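PDB 4LW8: putative epimerase from Burkholderia cenocepacia, which probably interconverts or dehydrates nucleotide sugars with a bound NAD(P) cofactor, as members of its epimerase/dehydratase family do, and is linked to LPS O-antigen biosynthesis. Local coordinates for residues S18-V23 with G42-G47; E75-A80 with R115-A120; D125-A130 with A175-I180; P179-R184 with A240-E245. One frame throughout, in Å; residues are numbered along the deposited sequence.

Contact 1: S18-V23 with G42-G47; sequences SRRAFV and GYDVWG
The first beta-alpha-beta unit of the Rossmann fold, strand 20-24, helix 29-40 and strand 44-49, closes where Arg-20 to Val-23 pair in parallel with Asp-44 to Gly-47. Four backbone bonds hold the strands: Asp-44 N to Arg-19 O (2.7 Å), Ala-21 N to Asp-44 O, Trp-46 N to Ala-21 O and Val-23 N to Trp-46 O. On the face bearing Arg-20, Phe-22, Asp-44 and Trp-46, the extended Arg-20 chain runs obliquely past the indole, its guanidinium tilted 31° from the ring, with Trp-46 CZ2 over one guanidinium face and 3.4 Å from Arg-20 NH1. With CG beside the backbone N (chi1 -62°), the indole of Trp-46 turns back along its own strand, and NE1 donates to Asp-44 OD2 (3.0 Å) from above the carboxylate plane. Water 1 joins Arg-20 NE (2.8 Å) to that same oxygen, which also forms a salt bridge with Arg-16; Arg-20 NH1 bonds to Ala-84 O. Trp-46 CB meets the edge of the Phe-22 ring. At the strand entrance Tyr-43 OH sits over the centre of the poorly ordered Arg-19 guanidinium, 3.3 Å from Arg-19 CZ. Ala-21 CB touches Tyr-43 CD1 (3.9 Å). Strands 88-91 and 65-68 continue the sheet beyond strands 20-24 and 44-49 respectively; helix 29-40 packs on Val-23, Tyr-43 and Val-45, and helix 74-84 on Phe-22 and Trp-46.

Contact 2: E75-A80 with R115-A120; sequences EAMRAA and RNLLAA
Ala-120 CB presses against the turn of helix 74-84 at Met-77 and Arg-78, 3.6 Å from both Met-77 O and Arg-78 CA. Met-77 supplies most of the remaining surface from helix 74-84. Its CG lies 3.8 Å from Ala-120 CB and meets Asn-116 O, while SD reaches Leu-117 CD1 at 4.0 Å. CG stands anti to the backbone N (chi1 -179°), and the bend at chi2 brings the sulfur across the leucine branch; this is one of two modelled conformers, which leaves the sulfur's place less certain. Small Ala-120 lets the backbones come close, with Arg-78 CA and Ala-120 CA 4.3 Å apart; the axes of these helical segments cross at -41°. The pair belongs to the helical layer on one side of the Rossmann sheet, where helices 74-84 and 103-122 are neighbours. Farther out, Arg-78 turns its guanidinium away from the interface to Glu-75, one turn back in its own helix. NE and NH2 both grip Glu-75 OE1, NH2 on the syn lone pair at 2.8 Å. Asn-116 ND2 bonds to Leu-71 O, and Val-69 and Leu-71 pack on Met-77. On helix 103-122, Arg-115 forms a salt bridge with Asp-159 of the second subunit.

Contact 3: D125-A130 with A175-I180; sequences DRRPSA and ADRLPI
The Arg-127 guanidinium has Arg-177 CB over one face, 3.7 Å from Arg-127 NH1 and offset toward the rim, and water 2 at its edge, in plane. The two guanidinium planes stand 66° apart. It is the aliphatic CB and CG of Arg-177 that meet the flat group of Arg-127. Water 2 accepts from Arg-127 NH1 (2.7 Å) and donates to Arg-177 O (3.0 Å), bridging side chain and backbone. An extended chain from CG to NE carries the Arg-127 guanidinium across to Arg-177, and on the way Arg-127 CD passes 3.2 Å from Arg-177 O. Arg-127 NE is held by Ser-122 O at the end of helix 103-122. The charge of Arg-177 is turned elsewhere: bent at chi3 (-71°), its chain brings NE to Asp-176 OD1 (3.1 Å), and it makes a cation-pi contact with Trp-174. Deeper in, Leu-178 CD2 packs on Pro-128 CD at 4.0 Å and on Arg-127 CG. The Pro-179 ring fills the next step, its CG 3.2 Å from Ser-129 O and close also to Pro-128 O. These two loops lead from helices 103-122 and 159-172 into the adjacent parallel strands 130-134 and 180-189, the helix-to-strand returns of the beta-alpha-beta architecture of a Rossmann domain.

Contact 4: P179-R184 with A240-E245; sequences PIVIAR and AAPAGE
Two overlapping tight turns, an inverse gamma turn centred on Pro-242 and a type II beta turn from Pro-242 to Glu-245, bring the loop after helix 227-240 against the start of strand 180-189. Ala-241 leaves that helix with positive phi, and Gly-244 takes the third position of the beta turn, also with positive phi, a backbone shape that favours glycine. The turn aims Gly-244 N at Ile-180 O, 2.8 Å away with an N-H...O angle of 160°. Two residues on, Ile-182 N reaches Glu-245 O at 3.1 Å, almost straight at 176°. Between these bonds Val-181 points its two methyl branches at different parts of the loop. CG2, beside the backbone N, lies 3.7 Å from Pro-242 CD and also meets Pro-242 O; CG1, anti to that N (chi1 -175°), approaches Glu-245 O. At the outer end Ala-243 CB rests 3.7 Å from Pro-179 CA. Phe-247 of strand 246-249 continues the pairing with Ile-182, while strand 130-134 bonds to Val-181 and Ala-183. Glu-245 sends its carboxylate away from strand 180-189, to a salt bridge with Lys-295 and a hydrogen bond with a buffer molecule, probably from crystallisation. Backbone bonds and apolar contacts thus fix how the turn enters the sheet, while the acid of Glu-245 serves partners beyond this contact.

From the N terminus, contact 1 closes the short loop around helix 29-40 and sets the first two parallel strands side by side. Contact 2 follows in series, joining helices 74-84 and 103-122; it touches contact 1 where Phe-22 CE2 packs 4.0 Å from Leu-117 CD1. Contact 3 next ties the entrances of strands 130-134 and 180-189, and Leu-178 CD1 meets contact 2 at Leu-118 O. Contact 4 begins where contact 3 ends, sharing Pro-179 and Ile-180, and spans the longest separation to bring residues 240-245 to the sheet. No loop encloses or crosses another: the series runs from the first strands through the helical layer to strand 180-189.

Contact 1: S18-V23 with G42-G47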
loop_
_atom_site.group_PDB
_atom_site.type_symbol
_atom_site.label_atom_id
_atom_site.label_comp_id
_atom_site.label_asym_id
_atom_site.label_seq_id
_atom_site.Cartn_x
_atom_site.Cartn_y
_atom_site.Cartn_z
ATOM N N SER A 18 -5.260 33.170 -17.312
ATOM C CA SER A 18 -6.407 32.743 -16.516
ATOM C C SER A 18 -6.387 31.243 -16.180
ATOM O O SER A 18 -6.903 30.824 -15.142
ATOM C CB SER A 18 -7.699 33.093 -17.249
ATOM O OG SER A 18 -7.762 32.420 -18.490
ATOM N N ARG A 19 -5.816 30.440 -17.074
ATOM C CA ARG A 19 -5.750 28.991 -16.886
ATOM C C ARG A 19 -4.650 28.606 -15.898
ATOM O O ARG A 19 -3.485 28.951 -16.086
ATOM C CB ARG A 19 -5.519 28.295 -18.226
ATOM C CG ARG A 19 -5.690 26.795 -18.170
ATOM C CD ARG A 19 -5.602 26.190 -19.559
ATOM N NE ARG A 19 -6.151 24.837 -19.595
ATOM C CZ ARG A 19 -5.846 23.931 -20.520
ATOM N NH1 ARG A 19 -4.983 24.227 -21.486
ATOM N NH2 ARG A 19 -6.400 22.724 -20.471
ATOM N N ARG A 20 -5.015 27.880 -14.849
ATOM C CA ARG A 20 -4.083 27.663 -13.757
ATOM C C ARG A 20 -3.634 26.212 -13.601
ATOM O O ARG A 20 -4.396 25.265 -13.817
ATOM C CB ARG A 20 -4.704 28.154 -12.448
ATOM C CG ARG A 20 -4.947 29.663 -12.434
ATOM C CD ARG A 20 -5.952 30.005 -11.376
ATOM N NE ARG A 20 -6.148 31.431 -11.167
ATOM C CZ ARG A 20 -6.582 31.921 -10.014
ATOM N NH1 ARG A 20 -6.822 31.085 -9.013
ATOM N NH2 ARG A 20 -6.753 33.223 -9.846
ATOM N N ALA A 21 -2.373 26.055 -13.226
ATOM C CA ALA A 21 -1.856 24.753 -12.820
ATOM C C ALA A 21 -1.453 24.834 -11.364
ATOM O O ALA A 21 -1.079 25.907 -10.876
ATOM C CB ALA A 21 -0.683 24.343 -13.674
ATOM N N PHE A 22 -1.538 23.697 -10.676
ATOM C CA PHE A 22 -1.187 23.593 -9.273
ATOM C C PHE A 22 -0.222 22.418 -9.105
ATOM O O PHE A 22 -0.554 21.275 -9.437
ATOM C CB PHE A 22 -2.456 23.407 -8.433
ATOM C CG PHE A 22 -2.224 23.374 -6.947
ATOM C CD1 PHE A 22 -1.778 24.500 -6.273
ATOM C CD2 PHE A 22 -2.492 22.217 -6.218
ATOM C CE1 PHE A 22 -1.587 24.478 -4.901
ATOM C CE2 PHE A 22 -2.290 22.180 -4.842
ATOM C CZ PHE A 22 -1.843 23.313 -4.180
ATOM N N VAL A 23 0.981 22.703 -8.627
ATOM C CA VAL A 23 2.038 21.690 -8.536
ATOM C C VAL A 23 2.513 21.548 -7.111
ATOM O O VAL A 23 3.036 22.496 -6.550
ATOM C CB VAL A 23 3.253 22.044 -9.417
ATOM C CG1 VAL A 23 4.314 20.954 -9.318
ATOM C CG2 VAL A 23 2.803 22.288 -10.890
ATOM N N GLY A 42 1.206 27.631 -21.482
ATOM C CA GLY A 42 0.273 28.720 -21.242
ATOM C C GLY A 42 -0.420 28.775 -19.889
ATOM O O GLY A 42 -1.353 29.556 -19.724
ATOM N N TYR A 43 0.024 27.975 -18.919
ATOM C CA TYR A 43 -0.596 27.987 -17.591
ATOM C C TYR A 43 -0.043 29.073 -16.665
ATOM O O TYR A 43 1.123 29.452 -16.754
ATOM C CB TYR A 43 -0.415 26.639 -16.881
ATOM C CG TYR A 43 -1.205 25.477 -17.453
ATOM C CD1 TYR A 43 -2.480 25.171 -16.978
ATOM C CD2 TYR A 43 -0.668 24.673 -18.457
ATOM C CE1 TYR A 43 -3.209 24.100 -17.503
ATOM C CE2 TYR A 43 -1.380 23.600 -18.982
ATOM C CZ TYR A 43 -2.651 23.321 -18.507
ATOM O OH TYR A 43 -3.357 22.263 -19.037
ATOM N N ASP A 44 -0.894 29.559 -15.769
ATOM C CA ASP A 44 -0.449 30.300 -14.594
ATOM C C ASP A 44 -0.107 29.262 -13.535
ATOM O O ASP A 44 -0.990 28.565 -13.040
ATOM C CB ASP A 44 -1.538 31.270 -14.102
ATOM C CG ASP A 44 -1.115 32.077 -12.875
ATOM O OD1 ASP A 44 0.102 32.190 -12.592
ATOM O OD2 ASP A 44 -2.015 32.615 -12.190
ATOM N N VAL A 45 1.172 29.137 -13.204
ATOM C CA VAL A 45 1.612 28.053 -12.332
ATOM C C VAL A 45 1.584 28.456 -10.864
ATOM O O VAL A 45 2.246 29.420 -10.466
ATOM C CB VAL A 45 3.033 27.573 -12.713
ATOM C CG1 VAL A 45 3.516 26.481 -11.765
ATOM C CG2 VAL A 45 3.042 27.068 -14.135
ATOM N N TRP A 46 0.774 27.735 -10.084
ATOM C CA TRP A 46 0.742 27.835 -8.617
ATOM C C TRP A 46 1.348 26.565 -8.038
ATOM O O TRP A 46 1.417 25.554 -8.720
ATOM C CB TRP A 46 -0.680 27.978 -8.069
ATOM C CG TRP A 46 -1.447 29.185 -8.497
ATOM C CD1 TRP A 46 -1.510 29.725 -9.753
ATOM C CD2 TRP A 46 -2.285 29.992 -7.671
ATOM N NE1 TRP A 46 -2.321 30.829 -9.752
ATOM C CE2 TRP A 46 -2.819 31.012 -8.488
ATOM C CE3 TRP A 46 -2.628 29.962 -6.315
ATOM C CZ2 TRP A 46 -3.681 31.997 -7.994
ATOM C CZ3 TRP A 46 -3.484 30.938 -5.829
ATOM C CH2 TRP A 46 -4.004 31.938 -6.670
ATOM N N GLY A 47 1.770 26.593 -6.781
ATOM C CA GLY A 47 2.301 25.382 -6.185
ATOM C C GLY A 47 2.544 25.498 -4.699
ATOM O O GLY A 47 2.434 26.586 -4.143
HETATM O O HOH W 1 -4.647 33.008 -13.004
#

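Contact 2: E75-A80 with R115-A120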
loop_
_atom_site.group_PDB
_atom_site.type_symbol
_atom_site.label_atom_id
_atom_site.label_comp_id
_atom_site.label_asym_id
_atom_site.label_seq_id
_atom_site.Cartn_x
_atom_site.Cartn_y
_atom_site.Cartn_z
ATOM N N GLU A 75 -6.609 20.847 6.078
ATOM C CA GLU A 75 -7.349 22.088 5.952
ATOM C C GLU A 75 -6.566 23.132 5.152
ATOM O O GLU A 75 -7.142 23.807 4.298
ATOM C CB GLU A 75 -7.735 22.628 7.328
ATOM C CG GLU A 75 -8.477 23.964 7.295
ATOM C CD GLU A 75 -9.645 23.986 6.306
ATOM O OE1 GLU A 75 -9.797 25.015 5.602
ATOM O OE2 GLU A 75 -10.414 22.993 6.246
ATOM N N ALA A 76 -5.262 23.258 5.391
ATOM C CA ALA A 76 -4.466 24.200 4.606
ATOM C C ALA A 76 -4.407 23.767 3.137
ATOM O O ALA A 76 -4.369 24.604 2.230
ATOM C CB ALA A 76 -3.065 24.339 5.170
ATOM N N MET A 77 -4.403 22.462 2.891
ATOM C CA MET A 77 -4.438 21.976 1.517
ATOM C C MET A 77 -5.780 22.314 0.846
ATOM O O MET A 77 -5.821 22.701 -0.323
ATOM C CB MET A 77 -4.183 20.474 1.465
ATOM C CG MET A 77 -4.192 19.912 0.053
ATOM S SD MET A 77 -2.922 20.629 -1.005
ATOM C CE MET A 77 -1.453 20.129 -0.112
ATOM N N ARG A 78 -6.874 22.177 1.585
ATOM C CA ARG A 78 -8.190 22.496 1.032
ATOM C C ARG A 78 -8.254 23.986 0.641
ATOM O O ARG A 78 -8.672 24.333 -0.467
ATOM C CB ARG A 78 -9.289 22.145 2.027
ATOM C CG ARG A 78 -10.712 22.315 1.480
ATOM C CD ARG A 78 -11.726 22.653 2.579
ATOM N NE ARG A 78 -11.374 23.890 3.281
ATOM C CZ ARG A 78 -11.583 25.118 2.805
ATOM N NH1 ARG A 78 -12.173 25.290 1.627
ATOM N NH2 ARG A 78 -11.212 26.181 3.513
ATOM N N ALA A 79 -7.811 24.855 1.549
ATOM C CA ALA A 79 -7.818 26.301 1.320
ATOM C C ALA A 79 -6.900 26.716 0.169
ATOM O O ALA A 79 -7.251 27.601 -0.617
ATOM C CB ALA A 79 -7.435 27.040 2.591
ATOM N N ALA A 80 -5.730 26.090 0.069
ATOM C CA ALA A 80 -4.827 26.361 -1.050
ATOM C C ALA A 80 -5.456 25.974 -2.399
ATOM O O ALA A 80 -5.363 26.715 -3.374
ATOM C CB ALA A 80 -3.497 25.624 -0.866
ATOM N N ARG A 115 -3.741 11.728 -0.272
ATOM C CA ARG A 115 -5.168 11.688 -0.020
ATOM C C ARG A 115 -5.706 13.092 0.323
ATOM O O ARG A 115 -6.782 13.485 -0.154
ATOM C CB ARG A 115 -5.495 10.696 1.101
ATOM C CG ARG A 115 -6.985 10.383 1.210
ATOM C CD ARG A 115 -7.338 9.586 2.448
ATOM N NE ARG A 115 -8.756 9.241 2.447
ATOM C CZ ARG A 115 -9.730 10.064 2.829
ATOM N NH1 ARG A 115 -9.442 11.284 3.257
ATOM N NH2 ARG A 115 -10.996 9.665 2.783
ATOM N N ASN A 116 -4.957 13.852 1.124
ATOM C CA ASN A 116 -5.376 15.213 1.450
ATOM C C ASN A 116 -5.512 16.083 0.217
ATOM O O ASN A 116 -6.456 16.869 0.113
ATOM C CB ASN A 116 -4.404 15.873 2.415
ATOM C CG ASN A 116 -4.455 15.263 3.791
ATOM O OD1 ASN A 116 -5.407 14.574 4.136
ATOM N ND2 ASN A 116 -3.441 15.533 4.592
ATOM N N LEU A 117 -4.571 15.937 -0.712
ATOM C CA LEU A 117 -4.630 16.660 -1.982
ATOM C C LEU A 117 -5.887 16.297 -2.783
ATOM O O LEU A 117 -6.577 17.180 -3.287
ATOM C CB LEU A 117 -3.385 16.381 -2.831
ATOM C CG LEU A 117 -3.450 16.883 -4.280
ATOM C CD1 LEU A 117 -3.521 18.430 -4.345
ATOM C CD2 LEU A 117 -2.253 16.353 -5.091
ATOM N N LEU A 118 -6.163 14.997 -2.918
ATOM C CA LEU A 118 -7.313 14.540 -3.696
ATOM C C LEU A 118 -8.615 15.012 -3.057
ATOM O O LEU A 118 -9.520 15.463 -3.760
ATOM C CB LEU A 118 -7.297 12.998 -3.845
ATOM C CG LEU A 118 -6.063 12.458 -4.587
ATOM C CD1 LEU A 118 -6.042 10.947 -4.600
ATOM C CD2 LEU A 118 -5.975 12.993 -6.029
ATOM N N ALA A 119 -8.709 14.936 -1.727
ATOM C CA ALA A 119 -9.903 15.419 -1.026
ATOM C C ALA A 119 -10.127 16.914 -1.263
ATOM O O ALA A 119 -11.268 17.366 -1.430
ATOM C CB ALA A 119 -9.808 15.125 0.486
ATOM N N ALA A 120 -9.037 17.678 -1.256
ATOM C CA ALA A 120 -9.096 19.117 -1.506
ATOM C C ALA A 120 -9.610 19.417 -2.921
ATOM O O ALA A 120 -10.455 20.290 -3.112
ATOM C CB ALA A 120 -7.722 19.748 -1.291
#

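Contact 3: D125-A130 with A175-I180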
loop_
_atom_site.group_PDB
_atom_site.type_symbol
_atom_site.label_atom_id
_atom_site.label_comp_id
_atom_site.label_asym_id
_atom_site.label_seq_id
_atom_site.Cartn_x
_atom_site.Cartn_y
_atom_site.Cartn_z
ATOM N N ASP A 125 -15.612 23.506 -6.422
ATOM C CA ASP A 125 -16.803 23.746 -7.230
ATOM C C ASP A 125 -16.562 23.287 -8.658
ATOM O O ASP A 125 -17.427 22.698 -9.296
ATOM C CB ASP A 125 -17.184 25.233 -7.209
ATOM C CG ASP A 125 -17.678 25.696 -5.843
ATOM O OD1 ASP A 125 -18.118 24.842 -5.046
ATOM O OD2 ASP A 125 -17.642 26.918 -5.574
ATOM N N ARG A 126 -15.377 23.595 -9.164
ATOM C CA ARG A 126 -14.974 23.128 -10.477
ATOM C C ARG A 126 -13.761 22.229 -10.283
ATOM O O ARG A 126 -12.718 22.680 -9.822
ATOM C CB ARG A 126 -14.656 24.300 -11.410
ATOM C CG ARG A 126 -14.613 23.940 -12.894
ATOM C CD ARG A 126 -14.014 25.074 -13.735
ATOM N NE ARG A 126 -12.554 25.031 -13.719
ATOM C CZ ARG A 126 -11.781 25.915 -13.093
ATOM N NH1 ARG A 126 -12.325 26.936 -12.438
ATOM N NH2 ARG A 126 -10.461 25.782 -13.127
ATOM N N ARG A 127 -13.902 20.956 -10.618
ATOM C CA ARG A 127 -12.816 20.016 -10.413
ATOM C C ARG A 127 -11.859 20.104 -11.593
ATOM O O ARG A 127 -12.276 20.426 -12.701
ATOM C CB ARG A 127 -13.364 18.600 -10.234
ATOM C CG ARG A 127 -14.004 18.374 -8.859
ATOM C CD ARG A 127 -14.833 17.096 -8.845
ATOM N NE ARG A 127 -15.499 16.872 -7.565
ATOM C CZ ARG A 127 -16.412 15.926 -7.352
ATOM N NH1 ARG A 127 -16.775 15.120 -8.344
ATOM N NH2 ARG A 127 -16.972 15.793 -6.155
ATOM N N PRO A 128 -10.565 19.841 -11.354
ATOM C CA PRO A 128 -9.568 19.951 -12.429
ATOM C C PRO A 128 -9.842 18.989 -13.588
ATOM O O PRO A 128 -10.492 17.966 -13.388
ATOM C CB PRO A 128 -8.241 19.622 -11.724
ATOM C CG PRO A 128 -8.624 18.952 -10.448
ATOM C CD PRO A 128 -9.976 19.453 -10.065
ATOM N N SER A 129 -9.376 19.328 -14.787
ATOM C CA SER A 129 -9.547 18.473 -15.963
ATOM C C SER A 129 -8.525 17.332 -15.978
ATOM O O SER A 129 -8.702 16.324 -16.670
ATOM C CB SER A 129 -9.419 19.293 -17.253
ATOM O OG SER A 129 -10.316 20.386 -17.271
ATOM N N ALA A 130 -7.437 17.498 -15.225
ATOM C CA ALA A 130 -6.389 16.475 -15.180
ATOM C C ALA A 130 -5.581 16.562 -13.889
ATOM O O ALA A 130 -5.114 17.643 -13.506
ATOM C CB ALA A 130 -5.475 16.602 -16.379
ATOM N N ALA A 175 -11.322 7.926 -8.158
ATOM C CA ALA A 175 -11.473 7.909 -9.609
ATOM C C ALA A 175 -12.868 8.349 -10.055
ATOM O O ALA A 175 -13.033 8.850 -11.161
ATOM C CB ALA A 175 -11.164 6.523 -10.169
ATOM N N ASP A 176 -13.868 8.167 -9.200
ATOM C CA ASP A 176 -15.236 8.572 -9.546
ATOM C C ASP A 176 -15.415 10.091 -9.445
ATOM O O ASP A 176 -16.416 10.638 -9.905
ATOM C CB ASP A 176 -16.258 7.859 -8.645
ATOM C CG ASP A 176 -15.969 8.059 -7.147
ATOM O OD1 ASP A 176 -14.788 8.298 -6.784
ATOM O OD2 ASP A 176 -16.921 7.980 -6.334
ATOM N N ARG A 177 -14.449 10.768 -8.835
ATOM C CA ARG A 177 -14.572 12.202 -8.583
ATOM C C ARG A 177 -13.547 13.032 -9.350
ATOM O O ARG A 177 -13.779 14.207 -9.619
ATOM C CB ARG A 177 -14.465 12.478 -7.076
ATOM C CG ARG A 177 -15.791 12.216 -6.329
ATOM C CD ARG A 177 -15.574 11.886 -4.854
ATOM N NE ARG A 177 -14.987 10.560 -4.658
ATOM C CZ ARG A 177 -14.752 10.010 -3.468
ATOM N NH1 ARG A 177 -15.037 10.682 -2.357
ATOM N NH2 ARG A 177 -14.225 8.792 -3.387
ATOM N N LEU A 178 -12.430 12.417 -9.730
ATOM C CA LEU A 178 -11.331 13.156 -10.352
ATOM C C LEU A 178 -10.709 12.385 -11.513
ATOM O O LEU A 178 -10.598 11.165 -11.455
ATOM C CB LEU A 178 -10.245 13.484 -9.311
ATOM C CG LEU A 178 -10.545 14.400 -8.110
ATOM C CD1 LEU A 178 -9.372 14.329 -7.105
ATOM C CD2 LEU A 178 -10.745 15.834 -8.562
ATOM N N PRO A 179 -10.278 13.103 -12.563
ATOM C CA PRO A 179 -9.556 12.480 -13.682
ATOM C C PRO A 179 -8.083 12.282 -13.344
ATOM O O PRO A 179 -7.283 13.211 -13.462
ATOM C CB PRO A 179 -9.728 13.482 -14.812
ATOM C CG PRO A 179 -9.862 14.809 -14.112
ATOM C CD PRO A 179 -10.541 14.536 -12.799
ATOM N N ILE A 180 -7.732 11.068 -12.941
ATOM C CA ILE A 180 -6.430 10.817 -12.324
ATOM C C ILE A 180 -5.536 9.991 -13.233
ATOM O O ILE A 180 -5.921 8.914 -13.681
ATOM C CB ILE A 180 -6.586 10.094 -10.958
ATOM C CG1 ILE A 180 -7.308 11.011 -9.968
ATOM C CG2 ILE A 180 -5.203 9.657 -10.385
ATOM C CD1 ILE A 180 -7.754 10.322 -8.677
HETATM O O HOH W 2 -16.301 14.961 -11.029
#

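Contact 4: P179-R184 with A240-E245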
loop_
_atom_site.group_PDB
_atom_site.type_symbol
_atom_site.label_atom_id
_atom_site.label_comp_id
_atom_site.label_asym_id
_atom_site.label_seq_id
_atom_site.Cartn_x
_atom_site.Cartn_y
_atom_site.Cartn_z
ATOM N N PRO A 179 -10.278 13.103 -12.563
ATOM C CA PRO A 179 -9.556 12.480 -13.682
ATOM C C PRO A 179 -8.083 12.282 -13.344
ATOM O O PRO A 179 -7.283 13.211 -13.462
ATOM C CB PRO A 179 -9.728 13.482 -14.812
ATOM C CG PRO A 179 -9.862 14.809 -14.112
ATOM C CD PRO A 179 -10.541 14.536 -12.799
ATOM N N ILE A 180 -7.732 11.068 -12.941
ATOM C CA ILE A 180 -6.430 10.817 -12.324
ATOM C C ILE A 180 -5.536 9.991 -13.233
ATOM O O ILE A 180 -5.921 8.914 -13.681
ATOM C CB ILE A 180 -6.586 10.094 -10.958
ATOM C CG1 ILE A 180 -7.308 11.011 -9.968
ATOM C CG2 ILE A 180 -5.203 9.657 -10.385
ATOM C CD1 ILE A 180 -7.754 10.322 -8.677
ATOM N N VAL A 181 -4.348 10.517 -13.507
ATOM C CA VAL A 181 -3.347 9.847 -14.322
ATOM C C VAL A 181 -2.149 9.572 -13.438
ATOM O O VAL A 181 -1.731 10.447 -12.671
ATOM C CB VAL A 181 -2.939 10.702 -15.537
ATOM C CG1 VAL A 181 -1.994 9.933 -16.441
ATOM C CG2 VAL A 181 -4.190 11.112 -16.314
ATOM N N ILE A 182 -1.616 8.354 -13.520
ATOM C CA ILE A 182 -0.484 7.982 -12.683
ATOM C C ILE A 182 0.767 7.798 -13.550
ATOM O O ILE A 182 0.741 7.083 -14.552
ATOM C CB ILE A 182 -0.766 6.682 -11.863
ATOM C CG1 ILE A 182 -1.943 6.890 -10.886
ATOM C CG2 ILE A 182 0.498 6.267 -11.112
ATOM C CD1 ILE A 182 -2.477 5.615 -10.236
ATOM N N ALA A 183 1.858 8.464 -13.174
ATOM C CA ALA A 183 3.111 8.282 -13.878
ATOM C C ALA A 183 4.056 7.419 -13.039
ATOM O O ALA A 183 4.128 7.576 -11.815
ATOM C CB ALA A 183 3.739 9.644 -14.223
ATOM N N ARG A 184 4.719 6.454 -13.676
ATOM C CA ARG A 184 5.790 5.700 -13.017
ATOM C C ARG A 184 7.129 6.004 -13.678
ATOM O O ARG A 184 7.569 5.253 -14.549
ATOM C CB ARG A 184 5.532 4.187 -13.050
ATOM C CG ARG A 184 4.423 3.709 -12.139
ATOM C CD ARG A 184 4.059 2.260 -12.436
ATOM N NE ARG A 184 3.028 1.776 -11.530
ATOM C CZ ARG A 184 2.396 0.614 -11.668
ATOM N NH1 ARG A 184 2.701 -0.193 -12.676
ATOM N NH2 ARG A 184 1.455 0.266 -10.794
ATOM N N ALA A 240 -3.556 15.199 -22.592
ATOM C CA ALA A 240 -4.395 14.095 -23.052
ATOM C C ALA A 240 -5.372 13.648 -21.969
ATOM O O ALA A 240 -6.432 13.105 -22.271
ATOM C CB ALA A 240 -3.528 12.919 -23.502
ATOM N N ALA A 241 -5.017 13.899 -20.709
ATOM C CA ALA A 241 -5.842 13.500 -19.561
ATOM C C ALA A 241 -6.479 12.092 -19.635
ATOM O O ALA A 241 -7.701 11.958 -19.507
ATOM C CB ALA A 241 -6.934 14.531 -19.353
ATOM N N PRO A 242 -5.666 11.033 -19.826
ATOM C CA PRO A 242 -6.283 9.696 -19.871
ATOM C C PRO A 242 -6.617 9.149 -18.478
ATOM O O PRO A 242 -5.894 8.310 -17.943
ATOM C CB PRO A 242 -5.215 8.844 -20.548
ATOM C CG PRO A 242 -3.931 9.535 -20.212
ATOM C CD PRO A 242 -4.213 10.985 -20.057
ATOM N N ALA A 243 -7.740 9.596 -17.933
ATOM C CA ALA A 243 -8.173 9.259 -16.586
ATOM C C ALA A 243 -8.168 7.752 -16.334
ATOM O O ALA A 243 -8.608 6.987 -17.178
ATOM C CB ALA A 243 -9.577 9.837 -16.342
ATOM N N GLY A 244 -7.649 7.334 -15.182
ATOM C CA GLY A 244 -7.693 5.935 -14.791
ATOM C C GLY A 244 -6.519 5.104 -15.274
ATOM O O GLY A 244 -6.446 3.903 -15.005
ATOM N N GLU A 245 -5.592 5.739 -15.981
ATOM C CA GLU A 245 -4.497 5.015 -16.629
ATOM C C GLU A 245 -3.134 5.293 -15.988
ATOM O O GLU A 245 -2.854 6.421 -15.571
ATOM C CB GLU A 245 -4.464 5.376 -18.119
ATOM C CG GLU A 245 -5.707 4.925 -18.868
ATOM C CD GLU A 245 -5.871 3.409 -18.821
ATOM O OE1 GLU A 245 -4.860 2.718 -19.026
ATOM O OE2 GLU A 245 -6.989 2.910 -18.550
#